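Local coordinates for LYND (Lyngbya aestuarii, PDB 4V1T), which probably acts as an ATP-dependent YcaO-type cyclodehydratase (heterocyclase), turning cysteine residues of a ribosomally made precursor peptide into thiazolines during cyanobactin biosynthesis, at residues 4-16 with 80-94. Sequence-based numbering, arbitrary orientation.
Sequences TPLLQIQPHFHVE and YLTEAAPELSSEVAA
Strands 6-9 and 81-83 pair antiparallel through Gln-8 and Thr-82 in the N-terminal winged helix-turn-helix domain, and the turn at Pro-11 then packs on the start of helix 90-98. Strand 6-9 is central in its small sheet, with strand 50-51 along its other edge. The strands' N-to-C directions lie 146° apart. Gln-8 and Thr-82 exchange two backbone hydrogen bonds, N of Thr-82 lying 3.1 Å from O of Gln-8. Hydrogen bonds from Ala-84 N to Leu-6 O (2.8 Å) and from Gln-10 N to Tyr-80 O (3.1 Å) extend the pairing at its two ends. On the face carrying Leu-7, the side chains of Leu-7 and Leu-81 both reach Leu-72 of helix 65-78, while Ile-9 and Leu-81 cross at about a right angle. On the other face Gln-8 runs out extended from CG, which sits between backbone N and carbonyl carbon (chi1 68°), laying NE2 3.5 Å from CB of Ala-84. Gln-10 bends at chi2 and places CG 3.4 Å from O of Tyr-80. With an alanine here, the Tyr-80 carbonyl would probably lose the cover of the methylene and amide. Pro-11 sets CG 3.7 Å from CB of Ala-93, and its own O accepts from Arg-246 of the second subunit. CE2 of Phe-13 comes to the edge of the Tyr-80 ring, at CD1 (4.3 Å). Four backbone hydrogen bonds thus hold the strands together, whereas the turn meets the helix through van der Waals contact of Pro-11 and His-12 with Ala-93 and Ala-94, without a hydrogen bond between the two segments there.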
loop_
_atom_site.group_PDB
_atom_site.type_symbol
_atom_site.label_atom_id
_atom_site.label_comp_id
_atom_site.label_asym_id
_atom_site.label_seq_id
_atom_site.Cartn_x
_atom_site.Cartn_y
_atom_site.Cartn_z
ATOM N N THR B 4 28.495 33.614 -27.775
ATOM C CA THR B 4 27.663 33.068 -28.857
ATOM C C THR B 4 26.910 31.755 -28.518
ATOM O O THR B 4 26.472 31.054 -29.431
ATOM C CB THR B 4 28.521 32.842 -30.130
ATOM O OG1 THR B 4 29.605 31.956 -29.836
ATOM C CG2 THR B 4 29.097 34.158 -30.650
ATOM N N PRO B 5 26.732 31.422 -27.216
ATOM C CA PRO B 5 25.898 30.239 -26.971
ATOM C C PRO B 5 24.411 30.542 -27.105
ATOM O O PRO B 5 23.987 31.671 -26.890
ATOM C CB PRO B 5 26.238 29.861 -25.529
ATOM C CG PRO B 5 26.605 31.141 -24.888
ATOM C CD PRO B 5 27.288 31.953 -25.955
ATOM N N LEU B 6 23.629 29.533 -27.458
ATOM C CA LEU B 6 22.201 29.717 -27.639
ATOM C C LEU B 6 21.448 29.591 -26.317
ATOM O O LEU B 6 21.662 28.652 -25.550
ATOM C CB LEU B 6 21.672 28.706 -28.648
ATOM C CG LEU B 6 22.253 28.852 -30.056
ATOM C CD1 LEU B 6 21.865 27.655 -30.902
ATOM C CD2 LEU B 6 21.787 30.152 -30.703
ATOM N N LEU B 7 20.572 30.558 -26.060
ATOM C CA LEU B 7 19.746 30.562 -24.861
ATOM C C LEU B 7 18.376 29.983 -25.157
ATOM O O LEU B 7 17.829 30.167 -26.240
ATOM C CB LEU B 7 19.594 31.980 -24.321
ATOM C CG LEU B 7 20.879 32.689 -23.910
ATOM C CD1 LEU B 7 20.556 34.121 -23.534
ATOM C CD2 LEU B 7 21.549 31.964 -22.751
ATOM N N GLN B 8 17.827 29.260 -24.193
ATOM C CA GLN B 8 16.479 28.744 -24.327
ATOM C C GLN B 8 15.893 28.361 -22.977
ATOM O O GLN B 8 16.594 27.893 -22.079
ATOM C CB GLN B 8 16.441 27.533 -25.266
ATOM C CG GLN B 8 17.134 26.287 -24.745
ATOM C CD GLN B 8 16.832 25.042 -25.579
ATOM O OE1 GLN B 8 15.950 25.035 -26.439
ATOM N NE2 GLN B 8 17.569 23.979 -25.314
ATOM N N ILE B 9 14.594 28.587 -22.837
ATOM C CA ILE B 9 13.850 27.981 -21.761
ATOM C C ILE B 9 13.922 26.482 -22.019
ATOM O O ILE B 9 13.794 26.014 -23.152
ATOM C CB ILE B 9 12.393 28.449 -21.709
ATOM C CG1 ILE B 9 12.318 29.967 -21.516
ATOM C CG2 ILE B 9 11.656 27.760 -20.574
ATOM C CD1 ILE B 9 12.979 30.491 -20.250
ATOM N N GLN B 10 14.154 25.730 -20.962
ATOM C CA GLN B 10 14.416 24.308 -21.108
ATOM C C GLN B 10 13.337 23.613 -21.916
ATOM O O GLN B 10 12.155 23.819 -21.667
ATOM C CB GLN B 10 14.618 23.639 -19.743
ATOM C CG GLN B 10 13.755 24.125 -18.587
ATOM C CD GLN B 10 14.510 24.010 -17.275
ATOM O OE1 GLN B 10 15.728 24.213 -17.229
ATOM N NE2 GLN B 10 13.809 23.656 -16.211
ATOM N N PRO B 11 13.756 22.798 -22.898
ATOM C CA PRO B 11 12.908 22.399 -24.024
ATOM C C PRO B 11 11.806 21.401 -23.714
ATOM O O PRO B 11 11.043 21.060 -24.617
ATOM C CB PRO B 11 13.908 21.801 -25.013
ATOM C CG PRO B 11 15.009 21.294 -24.171
ATOM C CD PRO B 11 15.122 22.256 -23.028
ATOM N N HIS B 12 11.700 20.949 -22.468
ATOM C CA HIS B 12 10.627 20.026 -22.118
ATOM C C HIS B 12 9.348 20.812 -21.836
ATOM O O HIS B 12 8.271 20.241 -21.732
ATOM C CB HIS B 12 11.024 19.136 -20.935
ATOM C CG HIS B 12 11.170 19.859 -19.633
ATOM N ND1 HIS B 12 10.107 20.088 -18.793
ATOM C CD2 HIS B 12 12.258 20.371 -19.008
ATOM C CE1 HIS B 12 10.527 20.720 -17.713
ATOM N NE2 HIS B 12 11.830 20.900 -17.818
ATOM N N PHE B 13 9.477 22.134 -21.737
ATOM C CA PHE B 13 8.328 23.006 -21.551
ATOM C C PHE B 13 7.730 23.456 -22.878
ATOM O O PHE B 13 8.444 23.853 -23.791
ATOM C CB PHE B 13 8.713 24.241 -20.740
ATOM C CG PHE B 13 8.900 23.976 -19.275
ATOM C CD1 PHE B 13 7.939 23.276 -18.555
ATOM C CD2 PHE B 13 10.036 24.425 -18.613
ATOM C CE1 PHE B 13 8.116 23.021 -17.208
ATOM C CE2 PHE B 13 10.215 24.175 -17.267
ATOM C CZ PHE B 13 9.256 23.469 -16.563
ATOM N N HIS B 14 6.413 23.372 -22.979
ATOM C CA HIS B 14 5.681 24.089 -24.011
ATOM C C HIS B 14 5.385 25.490 -23.470
ATOM O O HIS B 14 4.776 25.640 -22.409
ATOM C CB HIS B 14 4.394 23.355 -24.379
ATOM C CG HIS B 14 3.422 24.192 -25.142
ATOM N ND1 HIS B 14 3.745 24.811 -26.329
ATOM C CD2 HIS B 14 2.134 24.516 -24.886
ATOM C CE1 HIS B 14 2.697 25.484 -26.771
ATOM N NE2 HIS B 14 1.705 25.323 -25.912
ATOM N N VAL B 15 5.831 26.506 -24.197
ATOM C CA VAL B 15 5.673 27.888 -23.779
ATOM C C VAL B 15 4.374 28.468 -24.335
ATOM O O VAL B 15 4.182 28.528 -25.547
ATOM C CB VAL B 15 6.871 28.746 -24.258
ATOM C CG1 VAL B 15 6.647 30.225 -23.938
ATOM C CG2 VAL B 15 8.149 28.262 -23.603
ATOM N N GLU B 16 3.492 28.905 -23.445
ATOM C CA GLU B 16 2.234 29.519 -23.851
ATOM C C GLU B 16 2.111 30.933 -23.281
ATOM O O GLU B 16 1.899 31.122 -22.088
ATOM C CB GLU B 16 1.060 28.644 -23.408
ATOM C CG GLU B 16 -0.237 28.912 -24.157
ATOM C CD GLU B 16 -0.113 28.654 -25.643
ATOM O OE1 GLU B 16 -0.135 27.479 -26.072
ATOM O OE2 GLU B 16 0.024 29.643 -26.380
ATOM N N TYR B 80 14.968 27.866 -14.855
ATOM C CA TYR B 80 14.134 27.807 -16.053
ATOM C C TYR B 80 14.957 27.979 -17.319
ATOM O O TYR B 80 14.598 27.463 -18.370
ATOM C CB TYR B 80 13.062 28.897 -16.010
ATOM C CG TYR B 80 12.054 28.709 -14.908
ATOM C CD1 TYR B 80 11.114 27.693 -14.970
ATOM C CD2 TYR B 80 12.031 29.552 -13.806
ATOM C CE1 TYR B 80 10.187 27.515 -13.966
ATOM C CE2 TYR B 80 11.096 29.381 -12.797
ATOM C CZ TYR B 80 10.171 28.360 -12.892
ATOM O OH TYR B 80 9.236 28.173 -11.899
ATOM N N LEU B 81 16.049 28.724 -17.217
ATOM C CA LEU B 81 16.871 29.038 -18.378
ATOM C C LEU B 81 18.046 28.083 -18.446
ATOM O O LEU B 81 18.548 27.636 -17.415
ATOM C CB LEU B 81 17.371 30.485 -18.316
ATOM C CG LEU B 81 18.079 31.017 -19.565
ATOM C CD1 LEU B 81 17.088 31.210 -20.699
ATOM C CD2 LEU B 81 18.793 32.325 -19.251
ATOM N N THR B 82 18.480 27.773 -19.664
ATOM C CA THR B 82 19.669 26.955 -19.853
ATOM C C THR B 82 20.316 27.221 -21.200
ATOM O O THR B 82 19.700 27.768 -22.111
ATOM C CB THR B 82 19.349 25.442 -19.720
ATOM O OG1 THR B 82 20.559 24.678 -19.789
ATOM C CG2 THR B 82 18.389 24.969 -20.821
ATOM N N GLU B 83 21.571 26.825 -21.305
ATOM C CA GLU B 83 22.283 26.823 -22.569
ATOM C C GLU B 83 21.723 25.699 -23.437
ATOM O O GLU B 83 21.434 24.607 -22.936
ATOM C CB GLU B 83 23.773 26.609 -22.314
ATOM C CG GLU B 83 24.706 27.266 -23.307
ATOM C CD GLU B 83 26.137 26.788 -23.140
ATOM O OE1 GLU B 83 26.456 26.216 -22.070
ATOM O OE2 GLU B 83 26.935 26.966 -24.084
ATOM N N ALA B 84 21.567 25.949 -24.732
ATOM C CA ALA B 84 21.125 24.896 -25.640
ATOM C C ALA B 84 22.320 24.084 -26.124
ATOM O O ALA B 84 23.418 24.620 -26.295
ATOM C CB ALA B 84 20.376 25.481 -26.813
ATOM N N ALA B 85 22.100 22.788 -26.334
ATOM C CA ALA B 85 23.136 21.887 -26.847
ATOM C C ALA B 85 22.863 21.578 -28.313
ATOM O O ALA B 85 21.965 20.786 -28.614
ATOM C CB ALA B 85 23.174 20.604 -26.041
ATOM N N PRO B 86 23.627 22.195 -29.228
ATOM C CA PRO B 86 23.351 22.049 -30.664
ATOM C C PRO B 86 23.343 20.608 -31.147
ATOM O O PRO B 86 22.622 20.288 -32.085
ATOM C CB PRO B 86 24.501 22.815 -31.325
ATOM C CG PRO B 86 24.968 23.778 -30.297
ATOM C CD PRO B 86 24.771 23.097 -28.981
ATOM N N GLU B 87 24.133 19.753 -30.506
ATOM C CA GLU B 87 24.314 18.380 -30.969
ATOM C C GLU B 87 23.182 17.458 -30.550
ATOM O O GLU B 87 23.171 16.292 -30.915
ATOM C CB GLU B 87 25.651 17.810 -30.479
ATOM C CG GLU B 87 25.897 17.928 -28.989
ATOM C CD GLU B 87 26.611 19.214 -28.618
ATOM O OE1 GLU B 87 27.816 19.338 -28.910
ATOM O OE2 GLU B 87 25.959 20.107 -28.049
ATOM N N LEU B 88 22.226 17.981 -29.792
ATOM C CA LEU B 88 21.074 17.184 -29.351
ATOM C C LEU B 88 19.794 17.628 -30.045
ATOM O O LEU B 88 19.570 18.821 -30.230
ATOM C CB LEU B 88 20.886 17.314 -27.841
ATOM C CG LEU B 88 21.981 16.780 -26.933
ATOM C CD1 LEU B 88 21.642 17.100 -25.491
ATOM C CD2 LEU B 88 22.190 15.289 -27.123
ATOM N N SER B 89 18.954 16.675 -30.419
ATOM C CA SER B 89 17.627 16.992 -30.918
ATOM C C SER B 89 16.812 17.666 -29.806
ATOM O O SER B 89 17.134 17.540 -28.629
ATOM C CB SER B 89 16.911 15.728 -31.396
ATOM O OG SER B 89 16.496 14.935 -30.299
ATOM N N SER B 90 15.758 18.373 -30.181
ATOM C CA SER B 90 14.908 19.035 -29.200
ATOM C C SER B 90 14.256 18.000 -28.276
ATOM O O SER B 90 14.068 18.251 -27.087
ATOM C CB SER B 90 13.837 19.884 -29.891
ATOM O OG SER B 90 13.096 19.106 -30.809
ATOM N N GLU B 91 13.938 16.833 -28.825
ATOM C CA GLU B 91 13.269 15.781 -28.067
ATOM C C GLU B 91 14.187 15.152 -27.025
ATOM O O GLU B 91 13.775 14.913 -25.887
ATOM C CB GLU B 91 12.729 14.703 -28.999
ATOM C CG GLU B 91 11.479 15.115 -29.766
ATOM C CD GLU B 91 11.787 15.515 -31.198
ATOM O OE1 GLU B 91 12.841 16.148 -31.442
ATOM O OE2 GLU B 91 10.980 15.182 -32.087
ATOM N N VAL B 92 15.433 14.905 -27.407
ATOM C CA VAL B 92 16.425 14.352 -26.486
ATOM C C VAL B 92 16.805 15.370 -25.409
ATOM O O VAL B 92 16.864 15.043 -24.227
ATOM C CB VAL B 92 17.681 13.893 -27.238
ATOM C CG1 VAL B 92 18.801 13.531 -26.273
ATOM C CG2 VAL B 92 17.359 12.696 -28.121
ATOM N N ALA B 93 17.061 16.609 -25.819
ATOM C CA ALA B 93 17.349 17.674 -24.870
ATOM C C ALA B 93 16.226 17.808 -23.864
ATOM O O ALA B 93 16.471 18.044 -22.676
ATOM C CB ALA B 93 17.571 18.998 -25.589
ATOM N N ALA B 94 14.993 17.657 -24.336
ATOM C CA ALA B 94 13.815 17.771 -23.475
ATOM C C ALA B 94 13.792 16.659 -22.431
ATOM O O ALA B 94 13.413 16.878 -21.289
ATOM C CB ALA B 94 12.549 17.737 -24.311
#